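MFP2b (Ascaris suum, PDB 2BJR) probably enhances the polymerization of major sperm protein in the amoeboid motility of nematode sperm, and carries a bound zinc ion. Local coordinates at residues E110-G115 with L161-E166; N23-L28 with Y91-I96; E8-F13 with V79-G84; Y34-Y39 with C58-N63. All blocks are in the same frame, centred on the assembly; numbering follows the deposited sequence.

Interaction 1 of 4, residues E110-G115 with L161-E166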
loop_
_atom_site.group_PDB
_atom_site.type_symbol
_atom_site.label_atom_id
_atom_site.label_comp_id
_atom_site.label_asym_id
_atom_site.label_seq_id
_atom_site.Cartn_x
_atom_site.Cartn_y
_atom_site.Cartn_z
ATOM N N GLU A 110 10.583 6.589 21.710
ATOM C CA GLU A 110 11.846 6.952 21.009
ATOM C C GLU A 110 11.545 7.326 19.575
ATOM O O GLU A 110 10.847 6.581 18.912
ATOM C CB GLU A 110 12.775 5.752 20.880
ATOM C CG GLU A 110 13.374 5.265 22.167
ATOM C CD GLU A 110 14.177 4.000 22.017
ATOM O OE1 GLU A 110 14.140 3.347 20.961
ATOM O OE2 GLU A 110 14.838 3.631 23.013
HETATM N N MSE A 111 12.099 8.416 19.076
HETATM C CA MSE A 111 11.820 8.849 17.709
HETATM C C MSE A 111 12.666 8.040 16.786
HETATM O O MSE A 111 13.863 7.824 17.044
HETATM C CB MSE A 111 12.103 10.336 17.515
HETATM C CG MSE A 111 11.285 11.304 18.292
HETATM SE SE MSE A 111 9.295 11.071 18.147
HETATM C CE MSE A 111 9.007 9.990 19.739
ATOM N N LEU A 112 12.076 7.562 15.707
ATOM C CA LEU A 112 12.861 6.892 14.727
ATOM C C LEU A 112 13.831 7.904 14.109
ATOM O O LEU A 112 13.456 9.017 13.737
ATOM C CB LEU A 112 12.007 6.279 13.673
ATOM C CG LEU A 112 12.723 5.702 12.456
ATOM C CD1 LEU A 112 13.277 4.364 12.840
ATOM C CD2 LEU A 112 11.780 5.549 11.252
ATOM N N ARG A 113 15.085 7.492 14.012
ATOM C CA ARG A 113 16.101 8.348 13.388
ATOM C C ARG A 113 17.283 7.522 12.924
ATOM O O ARG A 113 17.502 6.405 13.424
ATOM C CB ARG A 113 16.575 9.412 14.354
ATOM C CG ARG A 113 17.317 8.829 15.542
ATOM C CD ARG A 113 17.582 9.846 16.613
ATOM N NE ARG A 113 18.516 10.869 16.129
ATOM C CZ ARG A 113 18.844 11.946 16.805
ATOM N NH1 ARG A 113 18.293 12.169 17.993
ATOM N NH2 ARG A 113 19.699 12.827 16.302
ATOM N N CYS A 114 18.024 8.068 11.967
ATOM C CA CYS A 114 19.365 7.575 11.592
ATOM C C CYS A 114 20.281 8.762 11.614
ATOM O O CYS A 114 20.153 9.675 10.819
ATOM C CB CYS A 114 19.377 6.893 10.233
ATOM S SG CYS A 114 18.196 5.543 10.046
ATOM N N GLY A 115 21.146 8.819 12.609
ATOM C CA GLY A 115 21.992 9.990 12.775
ATOM C C GLY A 115 21.129 11.216 12.965
ATOM O O GLY A 115 20.208 11.248 13.787
ATOM N N LEU A 161 3.844 14.259 9.737
ATOM C CA LEU A 161 3.912 13.073 10.566
ATOM C C LEU A 161 5.334 12.484 10.566
ATOM O O LEU A 161 5.963 12.380 9.536
ATOM C CB LEU A 161 2.924 12.035 10.056
ATOM C CG LEU A 161 1.484 12.502 9.865
ATOM C CD1 LEU A 161 0.660 11.337 9.330
ATOM C CD2 LEU A 161 0.949 12.993 11.169
ATOM N N ILE A 162 5.780 12.048 11.739
ATOM C CA ILE A 162 7.043 11.329 11.947
ATOM C C ILE A 162 6.757 10.043 12.703
ATOM O O ILE A 162 5.653 9.888 13.276
ATOM C CB ILE A 162 8.054 12.220 12.694
ATOM C CG1 ILE A 162 7.550 12.604 14.093
ATOM C CG2 ILE A 162 8.272 13.459 11.901
ATOM C CD1 ILE A 162 8.594 13.249 15.034
ATOM N N ILE A 163 7.694 9.100 12.634
ATOM C CA ILE A 163 7.539 7.790 13.276
ATOM C C ILE A 163 8.108 7.780 14.698
ATOM O O ILE A 163 9.292 8.140 14.908
ATOM C CB ILE A 163 8.219 6.707 12.450
ATOM C CG1 ILE A 163 7.550 6.571 11.079
ATOM C CG2 ILE A 163 8.202 5.397 13.162
ATOM C CD1 ILE A 163 8.365 5.763 10.076
ATOM N N ALA A 164 7.282 7.341 15.653
ATOM C CA ALA A 164 7.738 7.029 17.025
ATOM C C ALA A 164 7.798 5.523 17.209
ATOM O O ALA A 164 6.941 4.772 16.715
ATOM C CB ALA A 164 6.777 7.648 18.058
ATOM N N ARG A 165 8.845 5.053 17.880
ATOM C CA ARG A 165 8.897 3.711 18.406
ATOM C C ARG A 165 8.199 3.690 19.773
ATOM O O ARG A 165 8.590 4.424 20.698
ATOM C CB ARG A 165 10.363 3.241 18.565
ATOM C CG ARG A 165 11.170 3.115 17.302
ATOM C CD ARG A 165 12.697 3.287 17.509
ATOM N NE ARG A 165 13.219 2.385 18.553
ATOM C CZ ARG A 165 13.523 1.123 18.396
ATOM N NH1 ARG A 165 13.402 0.515 17.226
ATOM N NH2 ARG A 165 13.970 0.415 19.455
ATOM N N GLU A 166 7.171 2.855 19.885
ATOM C CA GLU A 166 6.428 2.683 21.121
ATOM C C GLU A 166 6.986 1.447 21.787
ATOM O O GLU A 166 6.956 0.355 21.223
ATOM C CB GLU A 166 4.940 2.481 20.830
ATOM C CG GLU A 166 4.295 3.639 20.130
ATOM C CD GLU A 166 3.760 4.717 21.043
ATOM O OE1 GLU A 166 3.877 4.604 22.283
ATOM O OE2 GLU A 166 3.229 5.700 20.503
HETATM O O HOH W 1 15.028 1.055 22.522
HETATM O O HOH W 2 10.978 10.221 13.925
#
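A short antiparallel beta ladder, in which Glu110 and Met111 pair with Arg165 and Ala164, forms one edge of a three-stranded sheet. Glu110 and Arg165 exchange backbone bonds, Arg165 N giving to Glu110 O at 2.7 Å and Glu110 N to Arg165 O at 3.1 Å; Leu112 N then reaches Ile163 O at 3.0 Å. Beside the backbone bonds lies a salt bridge. The Arg165 chain bends at chi3 (53°) and lays its guanidinium nearly coplanar with the Glu110 carboxylate, 19° between the planes, so that NE meets OE1 edge-on at 2.8 Å. NH1 of this arginine is held by Asp9. On the other face, selenomethionine Met111, a labelled residue, folds CE against Ala164 CB at 3.6 Å. Leu112 CD2 lies alongside Ile163 CD1, also 3.6 Å away. Strand 92-97 flanks strand 161-166 on its other edge, helix 101-106 packs on Met111 and Ile162, and strand 117-122 touches Leu112 and Ile162.

Interaction 2 of 4, residues N23-L28 with Y91-I96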
loop_
_atom_site.group_PDB
_atom_site.type_symbol
_atom_site.label_atom_id
_atom_site.label_comp_id
_atom_site.label_asym_id
_atom_site.label_seq_id
_atom_site.Cartn_x
_atom_site.Cartn_y
_atom_site.Cartn_z
ATOM N N ASN A 23 8.007 -7.332 4.402
ATOM C CA ASN A 23 7.411 -6.422 5.372
ATOM C C ASN A 23 7.891 -4.943 5.398
ATOM O O ASN A 23 8.219 -4.400 6.452
ATOM C CB ASN A 23 7.549 -7.026 6.761
ATOM C CG ASN A 23 6.884 -8.369 6.842
ATOM O OD1 ASN A 23 5.650 -8.452 6.868
ATOM N ND2 ASN A 23 7.662 -9.409 6.792
ATOM N N PRO A 24 7.886 -4.280 4.255
ATOM C CA PRO A 24 8.336 -2.882 4.210
ATOM C C PRO A 24 7.329 -1.940 4.889
ATOM O O PRO A 24 6.123 -2.268 4.961
ATOM C CB PRO A 24 8.466 -2.631 2.710
ATOM C CG PRO A 24 7.343 -3.450 2.164
ATOM C CD PRO A 24 7.447 -4.753 2.945
ATOM N N VAL A 25 7.781 -0.830 5.439
ATOM C CA VAL A 25 6.897 0.039 6.168
ATOM C C VAL A 25 6.400 1.119 5.207
ATOM O O VAL A 25 7.196 1.870 4.638
ATOM C CB VAL A 25 7.566 0.630 7.384
ATOM C CG1 VAL A 25 6.676 1.719 8.043
ATOM C CG2 VAL A 25 7.929 -0.477 8.388
ATOM N N LYS A 26 5.078 1.184 5.021
ATOM C CA LYS A 26 4.477 2.268 4.229
ATOM C C LYS A 26 4.396 3.593 4.918
ATOM O O LYS A 26 4.197 3.657 6.113
ATOM C CB LYS A 26 3.035 1.867 3.851
ATOM C CG LYS A 26 3.021 0.540 3.190
ATOM C CD LYS A 26 1.674 0.278 2.606
ATOM C CE LYS A 26 1.648 0.346 1.115
ATOM N NZ LYS A 26 0.272 -0.056 0.673
ATOM N N ALA A 27 4.559 4.694 4.177
ATOM C CA ALA A 27 4.115 5.994 4.676
ATOM C C ALA A 27 2.636 5.915 5.025
ATOM O O ALA A 27 1.868 5.375 4.240
ATOM C CB ALA A 27 4.329 7.012 3.662
ATOM N N LEU A 28 2.261 6.431 6.216
ATOM C CA LEU A 28 0.900 6.175 6.760
ATOM C C LEU A 28 -0.136 6.619 5.775
ATOM O O LEU A 28 -0.101 7.754 5.329
ATOM C CB LEU A 28 0.685 6.942 8.043
ATOM C CG LEU A 28 -0.657 6.664 8.764
ATOM C CD1 LEU A 28 -0.686 5.281 9.299
ATOM C CD2 LEU A 28 -0.889 7.716 9.823
ATOM N N TYR A 91 9.115 -3.179 20.204
ATOM C CA TYR A 91 8.572 -1.890 19.769
ATOM C C TYR A 91 7.541 -2.092 18.676
ATOM O O TYR A 91 7.469 -3.146 18.027
ATOM C CB TYR A 91 9.699 -0.948 19.233
ATOM C CG TYR A 91 10.372 -1.441 18.000
ATOM C CD1 TYR A 91 9.973 -1.019 16.724
ATOM C CD2 TYR A 91 11.434 -2.314 18.072
ATOM C CE1 TYR A 91 10.590 -1.512 15.583
ATOM C CE2 TYR A 91 12.063 -2.785 16.923
ATOM C CZ TYR A 91 11.633 -2.389 15.685
ATOM O OH TYR A 91 12.239 -2.896 14.569
ATOM N N TRP A 92 6.741 -1.065 18.490
ATOM C CA TRP A 92 5.898 -0.920 17.283
ATOM C C TRP A 92 5.933 0.548 16.874
ATOM O O TRP A 92 6.263 1.431 17.671
ATOM C CB TRP A 92 4.434 -1.358 17.526
ATOM C CG TRP A 92 3.733 -0.725 18.725
ATOM C CD1 TRP A 92 3.857 -1.099 20.051
ATOM C CD2 TRP A 92 2.748 0.310 18.711
ATOM N NE1 TRP A 92 3.054 -0.323 20.841
ATOM C CE2 TRP A 92 2.351 0.542 20.054
ATOM C CE3 TRP A 92 2.170 1.084 17.711
ATOM C CZ2 TRP A 92 1.420 1.516 20.406
ATOM C CZ3 TRP A 92 1.219 2.034 18.065
ATOM C CH2 TRP A 92 0.866 2.247 19.401
ATOM N N TYR A 93 5.659 0.795 15.597
ATOM C CA TYR A 93 5.738 2.147 15.045
ATOM C C TYR A 93 4.393 2.852 15.095
ATOM O O TYR A 93 3.334 2.265 14.796
ATOM C CB TYR A 93 6.238 2.080 13.615
ATOM C CG TYR A 93 7.690 1.677 13.462
ATOM C CD1 TYR A 93 8.086 0.812 12.445
ATOM C CD2 TYR A 93 8.685 2.208 14.287
ATOM C CE1 TYR A 93 9.405 0.479 12.262
ATOM C CE2 TYR A 93 10.021 1.868 14.088
ATOM C CZ TYR A 93 10.363 1.015 13.092
ATOM O OH TYR A 93 11.686 0.660 12.902
ATOM N N ASN A 94 4.430 4.087 15.543
ATOM C CA ASN A 94 3.252 4.933 15.640
ATOM C C ASN A 94 3.560 6.270 14.981
ATOM O O ASN A 94 4.542 6.922 15.334
ATOM C CB ASN A 94 2.904 5.132 17.114
ATOM C CG ASN A 94 1.548 5.776 17.328
ATOM O OD1 ASN A 94 0.718 5.842 16.421
ATOM N ND2 ASN A 94 1.319 6.262 18.534
ATOM N N TRP A 95 2.731 6.698 14.035
ATOM C CA TRP A 95 2.966 7.977 13.362
ATOM C C TRP A 95 2.346 9.088 14.161
ATOM O O TRP A 95 1.164 9.049 14.440
ATOM C CB TRP A 95 2.385 7.968 11.934
ATOM C CG TRP A 95 3.040 7.065 10.962
ATOM C CD1 TRP A 95 2.840 5.750 10.807
ATOM C CD2 TRP A 95 4.026 7.435 9.961
ATOM N NE1 TRP A 95 3.647 5.249 9.812
ATOM C CE2 TRP A 95 4.361 6.265 9.255
ATOM C CE3 TRP A 95 4.672 8.622 9.634
ATOM C CZ2 TRP A 95 5.281 6.249 8.214
ATOM C CZ3 TRP A 95 5.566 8.623 8.591
ATOM C CH2 TRP A 95 5.874 7.442 7.895
ATOM N N ILE A 96 3.121 10.099 14.546
ATOM C CA ILE A 96 2.627 11.215 15.327
ATOM C C ILE A 96 2.841 12.527 14.608
ATOM O O ILE A 96 3.688 12.622 13.724
ATOM C CB ILE A 96 3.329 11.282 16.705
ATOM C CG1 ILE A 96 4.838 11.621 16.523
ATOM C CG2 ILE A 96 3.153 9.996 17.402
ATOM C CD1 ILE A 96 5.545 11.909 17.827
#
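With chi1 at -175°, Leu28 extends CG away from its backbone N, while Trp95, with CG anti to its carbonyl carbon (chi1 -67°), lays its indole under Leu28; the two side chains overlap head to tail. Leu28 CB settles over the five-membered ring of Trp95, 3.6 Å from the centroid and only 6° off the normal, a well-centred CH-pi contact. The two methyls of Leu28 spread beyond: Leu28 CD1 lies 3.9 Å from Trp95 CD1, and Leu28 CD2 the same distance from Trp95 CB. The six-membered half of the indole runs beneath the loop backbone, where Leu28 N stands over the face near the rim, 3.6 Å from Trp95 CZ2, and Lys26 O comes within 3.5 Å of that same carbon. Two residues earlier on the strand, Tyr93 CE1 meets Val25 CG2 more loosely, at 4.3 Å. The polar end of Tyr93 is turned to another partner, Asp9. The loop is held to the neighbouring sheet by backbone bonds from Val25 to Val35 and Leu80, Trp95 packs on Val35 of strand 34-40, and Ile163 of strand 161-166 touches both Tyr93 and Trp95.

Interaction 3 of 4, residues E8-F13 with V79-G84. With SO4 (sulfate ion), chain D.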
loop_
_atom_site.group_PDB
_atom_site.type_symbol
_atom_site.label_atom_id
_atom_site.label_comp_id
_atom_site.label_asym_id
_atom_site.label_seq_id
_atom_site.Cartn_x
_atom_site.Cartn_y
_atom_site.Cartn_z
ATOM N N GLU A 8 16.865 -2.841 17.617
ATOM C CA GLU A 8 17.031 -1.622 16.835
ATOM C C GLU A 8 16.159 -1.753 15.602
ATOM O O GLU A 8 15.858 -2.862 15.156
ATOM C CB GLU A 8 18.468 -1.480 16.326
ATOM C CG GLU A 8 19.550 -1.336 17.373
ATOM C CD GLU A 8 20.939 -1.590 16.790
ATOM O OE1 GLU A 8 21.083 -1.743 15.529
ATOM O OE2 GLU A 8 21.886 -1.611 17.598
ATOM N N ASP A 9 15.869 -0.617 14.978
ATOM C CA ASP A 9 15.162 -0.636 13.714
ATOM C C ASP A 9 15.889 -1.435 12.670
ATOM O O ASP A 9 17.123 -1.418 12.592
ATOM C CB ASP A 9 14.979 0.801 13.223
ATOM C CG ASP A 9 14.403 1.681 14.264
ATOM O OD1 ASP A 9 13.253 1.423 14.681
ATOM O OD2 ASP A 9 15.023 2.634 14.754
ATOM N N THR A 10 15.154 -2.132 11.831
ATOM C CA THR A 10 15.735 -2.823 10.707
ATOM C C THR A 10 15.491 -2.044 9.440
ATOM O O THR A 10 14.332 -1.833 9.029
ATOM C CB THR A 10 15.145 -4.218 10.506
ATOM O OG1 THR A 10 15.475 -5.051 11.611
ATOM C CG2 THR A 10 15.797 -4.909 9.336
ATOM N N TRP A 11 16.596 -1.689 8.807
ATOM C CA TRP A 11 16.606 -1.078 7.494
ATOM C C TRP A 11 17.053 -2.156 6.543
ATOM O O TRP A 11 18.251 -2.484 6.427
ATOM C CB TRP A 11 17.540 0.154 7.477
ATOM C CG TRP A 11 17.004 1.228 8.349
ATOM C CD1 TRP A 11 17.326 1.450 9.640
ATOM C CD2 TRP A 11 16.013 2.212 8.012
ATOM N NE1 TRP A 11 16.630 2.525 10.123
ATOM C CE2 TRP A 11 15.819 3.013 9.142
ATOM C CE3 TRP A 11 15.310 2.528 6.854
ATOM C CZ2 TRP A 11 14.920 4.081 9.174
ATOM C CZ3 TRP A 11 14.448 3.608 6.882
ATOM C CH2 TRP A 11 14.244 4.362 8.037
ATOM N N ALA A 12 16.085 -2.744 5.862
ATOM C CA ALA A 12 16.322 -3.894 5.036
ATOM C C ALA A 12 16.939 -3.585 3.713
ATOM O O ALA A 12 16.743 -2.519 3.149
ATOM C CB ALA A 12 14.991 -4.682 4.826
ATOM N N PHE A 13 17.637 -4.571 3.177
ATOM C CA PHE A 13 18.362 -4.507 1.920
ATOM C C PHE A 13 17.408 -4.249 0.789
ATOM O O PHE A 13 16.424 -5.006 0.585
ATOM C CB PHE A 13 19.065 -5.860 1.711
ATOM C CG PHE A 13 19.767 -6.023 0.382
ATOM C CD1 PHE A 13 20.770 -5.141 -0.019
ATOM C CD2 PHE A 13 19.460 -7.104 -0.438
ATOM C CE1 PHE A 13 21.434 -5.327 -1.223
ATOM C CE2 PHE A 13 20.114 -7.283 -1.642
ATOM C CZ PHE A 13 21.100 -6.398 -2.030
ATOM N N VAL A 79 15.128 -0.088 2.904
ATOM C CA VAL A 79 13.690 0.138 3.156
ATOM C C VAL A 79 13.371 -0.307 4.553
ATOM O O VAL A 79 13.796 -1.405 5.019
ATOM C CB VAL A 79 12.833 -0.587 2.114
ATOM C CG1 VAL A 79 11.312 -0.366 2.364
ATOM C CG2 VAL A 79 13.209 -0.077 0.728
ATOM N N LEU A 80 12.755 0.580 5.295
ATOM C CA LEU A 80 12.360 0.270 6.658
ATOM C C LEU A 80 11.486 -0.985 6.653
ATOM O O LEU A 80 10.603 -1.147 5.792
ATOM C CB LEU A 80 11.587 1.403 7.257
ATOM C CG LEU A 80 11.257 1.337 8.753
ATOM C CD1 LEU A 80 12.527 1.233 9.607
ATOM C CD2 LEU A 80 10.496 2.595 9.106
ATOM N N GLN A 81 11.780 -1.881 7.600
ATOM C CA GLN A 81 11.099 -3.171 7.705
ATOM C C GLN A 81 10.532 -3.321 9.082
ATOM O O GLN A 81 11.127 -2.938 10.063
ATOM C CB GLN A 81 12.061 -4.296 7.378
ATOM C CG GLN A 81 11.572 -5.707 7.570
ATOM C CD GLN A 81 12.618 -6.728 7.136
ATOM O OE1 GLN A 81 13.538 -6.962 7.893
ATOM N NE2 GLN A 81 12.526 -7.273 5.929
ATOM N N TYR A 82 9.327 -3.903 9.154
ATOM C CA TYR A 82 8.735 -4.246 10.412
ATOM C C TYR A 82 8.201 -5.689 10.266
ATOM O O TYR A 82 7.064 -5.902 9.859
ATOM C CB TYR A 82 7.676 -3.224 10.833
ATOM C CG TYR A 82 7.228 -3.456 12.247
ATOM C CD1 TYR A 82 7.966 -2.974 13.316
ATOM C CD2 TYR A 82 6.098 -4.248 12.529
ATOM C CE1 TYR A 82 7.608 -3.221 14.610
ATOM C CE2 TYR A 82 5.714 -4.483 13.852
ATOM C CZ TYR A 82 6.449 -3.974 14.887
ATOM O OH TYR A 82 6.106 -4.212 16.223
ATOM N N LYS A 83 9.094 -6.653 10.551
ATOM C CA LYS A 83 8.866 -8.090 10.410
ATOM C C LYS A 83 8.786 -8.636 11.830
ATOM O O LYS A 83 9.755 -8.553 12.576
ATOM C CB LYS A 83 10.046 -8.705 9.679
ATOM C CG LYS A 83 10.050 -10.205 9.450
ATOM C CD LYS A 83 11.014 -10.558 8.294
ATOM C CE LYS A 83 10.743 -11.973 7.761
ATOM N NZ LYS A 83 11.693 -12.483 6.721
ATOM N N GLY A 84 7.655 -9.219 12.187
ATOM C CA GLY A 84 7.438 -9.727 13.523
ATOM C C GLY A 84 6.487 -8.782 14.207
ATOM O O GLY A 84 5.763 -8.035 13.541
HETATM S S SO4 D . 17.360 -7.813 5.001
HETATM O O1 SO4 D . 18.047 -9.121 5.062
HETATM O O2 SO4 D . 16.589 -7.815 3.756
HETATM O O3 SO4 D . 16.462 -7.711 6.163
HETATM O O4 SO4 D . 18.366 -6.744 5.095
HETATM O O HOH W 3 12.289 -2.024 12.198
HETATM O O HOH W 4 13.482 -7.385 10.401
#
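Trp11 and Leu80 face one another across an antiparallel pair, a non-hydrogen-bonded position where the leucine reaches over the indole at a slant. Leu80 CD1 sits above the six-membered ring, 3.7 Å from its centroid and 9° off the normal, while Leu80 CB touches Trp11 CZ3 at 3.6 Å. On the reverse side of the ladder Thr10 and Gln81 lie alongside each other. Gln81, its CG anti to the backbone N (chi1 174°) and the chain straight from there, brings OE1 to 3.4 Å from Thr10 CG2 and passes Ala12 CB; its NE2 is bonded to Asp22 O. Between the strands, Ala12 N gives to Val79 O at 2.8 Å and Val79 N returns to Ala12 O at 2.9 Å. At the Thr10 end, Gln81 N still reaches Thr10 O directly, but a water links Thr10 N to Gln81 O. The chemistry divides by face: CH-pi contact beside Trp11, and, beside Thr10, Ala12 and Gln81, a polar edge of glutamine amide and water where Phe13 N holds a sulfate, probably from the crystallisation liquor, through O4 at 3.0 Å.

Interaction 4 of 4, residues Y34-Y39 with C58-N63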
loop_
_atom_site.group_PDB
_atom_site.type_symbol
_atom_site.label_atom_id
_atom_site.label_comp_id
_atom_site.label_asym_id
_atom_site.label_seq_id
_atom_site.Cartn_x
_atom_site.Cartn_y
_atom_site.Cartn_z
ATOM N N TYR A 34 6.942 4.058 0.482
ATOM C CA TYR A 34 7.582 3.332 1.574
ATOM C C TYR A 34 8.778 4.134 2.108
ATOM O O TYR A 34 9.431 4.842 1.352
ATOM C CB TYR A 34 8.034 1.930 1.142
ATOM C CG TYR A 34 6.948 1.085 0.509
ATOM C CD1 TYR A 34 6.598 1.232 -0.829
ATOM C CD2 TYR A 34 6.319 0.086 1.230
ATOM C CE1 TYR A 34 5.598 0.461 -1.402
ATOM C CE2 TYR A 34 5.353 -0.694 0.660
ATOM C CZ TYR A 34 5.005 -0.523 -0.628
ATOM O OH TYR A 34 4.081 -1.371 -1.154
ATOM N N VAL A 35 9.051 3.960 3.399
ATOM C CA VAL A 35 10.112 4.667 4.089
ATOM C C VAL A 35 11.453 4.086 3.641
ATOM O O VAL A 35 11.722 2.874 3.803
ATOM C CB VAL A 35 9.948 4.587 5.657
ATOM C CG1 VAL A 35 10.989 5.434 6.315
ATOM C CG2 VAL A 35 8.568 5.068 6.061
ATOM N N ALA A 36 12.328 4.967 3.155
ATOM C CA ALA A 36 13.601 4.566 2.572
ATOM C C ALA A 36 14.744 5.390 3.090
ATOM O O ALA A 36 14.573 6.475 3.644
ATOM C CB ALA A 36 13.574 4.624 1.077
ATOM N N LEU A 37 15.914 4.801 2.945
ATOM C CA LEU A 37 17.165 5.334 3.517
ATOM C C LEU A 37 18.332 5.157 2.553
ATOM O O LEU A 37 18.522 4.104 1.938
ATOM C CB LEU A 37 17.473 4.620 4.846
ATOM C CG LEU A 37 18.841 4.917 5.508
ATOM C CD1 LEU A 37 18.932 6.388 5.989
ATOM C CD2 LEU A 37 19.008 3.919 6.664
ATOM N N TRP A 38 19.157 6.198 2.456
ATOM C CA TRP A 38 20.368 6.163 1.623
ATOM C C TRP A 38 21.490 6.896 2.363
ATOM O O TRP A 38 21.248 7.630 3.329
ATOM C CB TRP A 38 20.051 6.846 0.287
ATOM C CG TRP A 38 21.160 6.871 -0.769
ATOM C CD1 TRP A 38 21.717 5.829 -1.447
ATOM C CD2 TRP A 38 21.802 8.053 -1.257
ATOM N NE1 TRP A 38 22.684 6.300 -2.316
ATOM C CE2 TRP A 38 22.743 7.658 -2.227
ATOM C CE3 TRP A 38 21.667 9.402 -0.973
ATOM C CZ2 TRP A 38 23.558 8.573 -2.903
ATOM C CZ3 TRP A 38 22.473 10.318 -1.673
ATOM C CH2 TRP A 38 23.383 9.887 -2.622
ATOM N N TYR A 39 22.710 6.643 1.913
ATOM C CA TYR A 39 23.903 7.243 2.527
ATOM C C TYR A 39 24.757 7.846 1.448
ATOM O O TYR A 39 24.881 7.289 0.354
ATOM C CB TYR A 39 24.744 6.202 3.270
ATOM C CG TYR A 39 24.133 5.729 4.537
ATOM C CD1 TYR A 39 23.171 4.758 4.503
ATOM C CD2 TYR A 39 24.540 6.193 5.756
ATOM C CE1 TYR A 39 22.628 4.281 5.642
ATOM C CE2 TYR A 39 24.003 5.717 6.907
ATOM C CZ TYR A 39 23.015 4.775 6.840
ATOM O OH TYR A 39 22.456 4.252 7.986
ATOM N N CYS A 58 12.969 4.745 -6.337
ATOM C CA CYS A 58 13.119 5.570 -5.174
ATOM C C CYS A 58 13.589 6.985 -5.516
ATOM O O CYS A 58 14.013 7.264 -6.645
ATOM C CB CYS A 58 14.047 4.911 -4.159
ATOM S SG CYS A 58 15.658 4.471 -4.907
ATOM N N SER A 59 13.465 7.866 -4.541
ATOM C CA SER A 59 13.765 9.290 -4.666
ATOM C C SER A 59 14.312 9.856 -3.379
ATOM O O SER A 59 13.722 9.660 -2.308
ATOM C CB SER A 59 12.509 10.067 -5.058
ATOM O OG SER A 59 12.764 11.459 -5.170
ATOM N N PHE A 60 15.445 10.570 -3.459
ATOM C CA PHE A 60 16.075 11.185 -2.303
ATOM C C PHE A 60 16.498 12.614 -2.713
ATOM O O PHE A 60 16.876 12.814 -3.863
ATOM C CB PHE A 60 17.327 10.414 -1.843
ATOM C CG PHE A 60 17.046 9.036 -1.330
ATOM C CD1 PHE A 60 16.887 8.013 -2.198
ATOM C CD2 PHE A 60 16.813 8.818 0.030
ATOM C CE1 PHE A 60 16.585 6.757 -1.762
ATOM C CE2 PHE A 60 16.537 7.552 0.488
ATOM C CZ PHE A 60 16.400 6.539 -0.396
ATOM N N PRO A 61 16.375 13.571 -1.812
ATOM C CA PRO A 61 16.880 14.924 -2.017
ATOM C C PRO A 61 18.349 15.079 -1.605
ATOM O O PRO A 61 18.734 14.802 -0.480
ATOM C CB PRO A 61 15.993 15.767 -1.120
ATOM C CG PRO A 61 15.471 14.845 -0.077
ATOM C CD PRO A 61 15.660 13.460 -0.535
ATOM N N TYR A 62 19.163 15.503 -2.538
ATOM C CA TYR A 62 20.592 15.718 -2.279
ATOM C C TYR A 62 21.161 16.716 -3.280
ATOM O O TYR A 62 20.867 16.614 -4.458
ATOM C CB TYR A 62 21.318 14.415 -2.435
ATOM C CG TYR A 62 22.808 14.513 -2.239
ATOM C CD1 TYR A 62 23.351 14.785 -0.986
ATOM C CD2 TYR A 62 23.676 14.375 -3.329
ATOM C CE1 TYR A 62 24.760 14.896 -0.809
ATOM C CE2 TYR A 62 25.055 14.487 -3.175
ATOM C CZ TYR A 62 25.587 14.751 -1.918
ATOM O OH TYR A 62 26.958 14.820 -1.795
ATOM N N ASN A 63 22.072 17.586 -2.830
ATOM C CA ASN A 63 22.753 18.526 -3.744
ATOM C C ASN A 63 21.634 19.275 -4.495
ATOM O O ASN A 63 21.748 19.485 -5.728
ATOM C CB ASN A 63 23.695 17.739 -4.686
ATOM C CG ASN A 63 24.667 18.616 -5.524
ATOM O OD1 ASN A 63 24.867 19.811 -5.281
ATOM N ND2 ASN A 63 25.281 17.974 -6.527
#
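Trp38 and Phe60 meet first at the base of the tryptophan: Trp38 CB stands over the centre of the Phe60 ring, 3.6 Å from its centroid and 13° off the normal, a CH-pi contact. The backbone N of Trp38 also comes close, 3.5 Å from Phe60 CE2. A chi1 of -177° then carries the indole away from its own backbone N. Its five-membered ring lies obliquely to the Phe60 ring, centroids 5.4 Å apart, and NE1 finds its acceptor outside the pair, in Leu73 O of helix 70-73. At the far end Trp38 CZ3 comes to 4.2 Å from Tyr62 CG, where the six-membered ring presents its edge to the tyrosine face in a T-shaped arrangement, planes at 76° and centroids 5.9 Å apart. Ala36 CB touches Phe60 CZ at 3.7 Å. Strands 34-40 and 55-62 are next-nearest neighbours with strand 43-52 between them, and their segment axes approach to 8.2 Å. Ile77 of strand 76-81 and Leu73 also pack on Phe60. The result is an aromatic cluster on one face of a twisted antiparallel sheet.

Taken together, the four contacts illustrate how chemistry follows position in a beta fold. Interactions 1 and 4 are buried, interaction 3 is partly buried and interaction 2 lies at the surface. Interactions 3 and 4 share one six-stranded sheet, bonded through Leu80 N and Val35 O; the first is an edge ladder of backbone bonds, the second a bridge of rings across an intervening strand. Interactions 1 and 2 meet in the three-stranded sheet, whose strands 161-166 and 92-97 are neighbours. Salt bridging belongs to interaction 1. CH-pi contact recurs in interactions 2, 3 and 4, without hydrogen bonds between the segments in 2 and 4, and with a T-shaped pair added in 4. Asp9 of 8-13, reached by both Arg165 and Tyr93, ties the two sheets together.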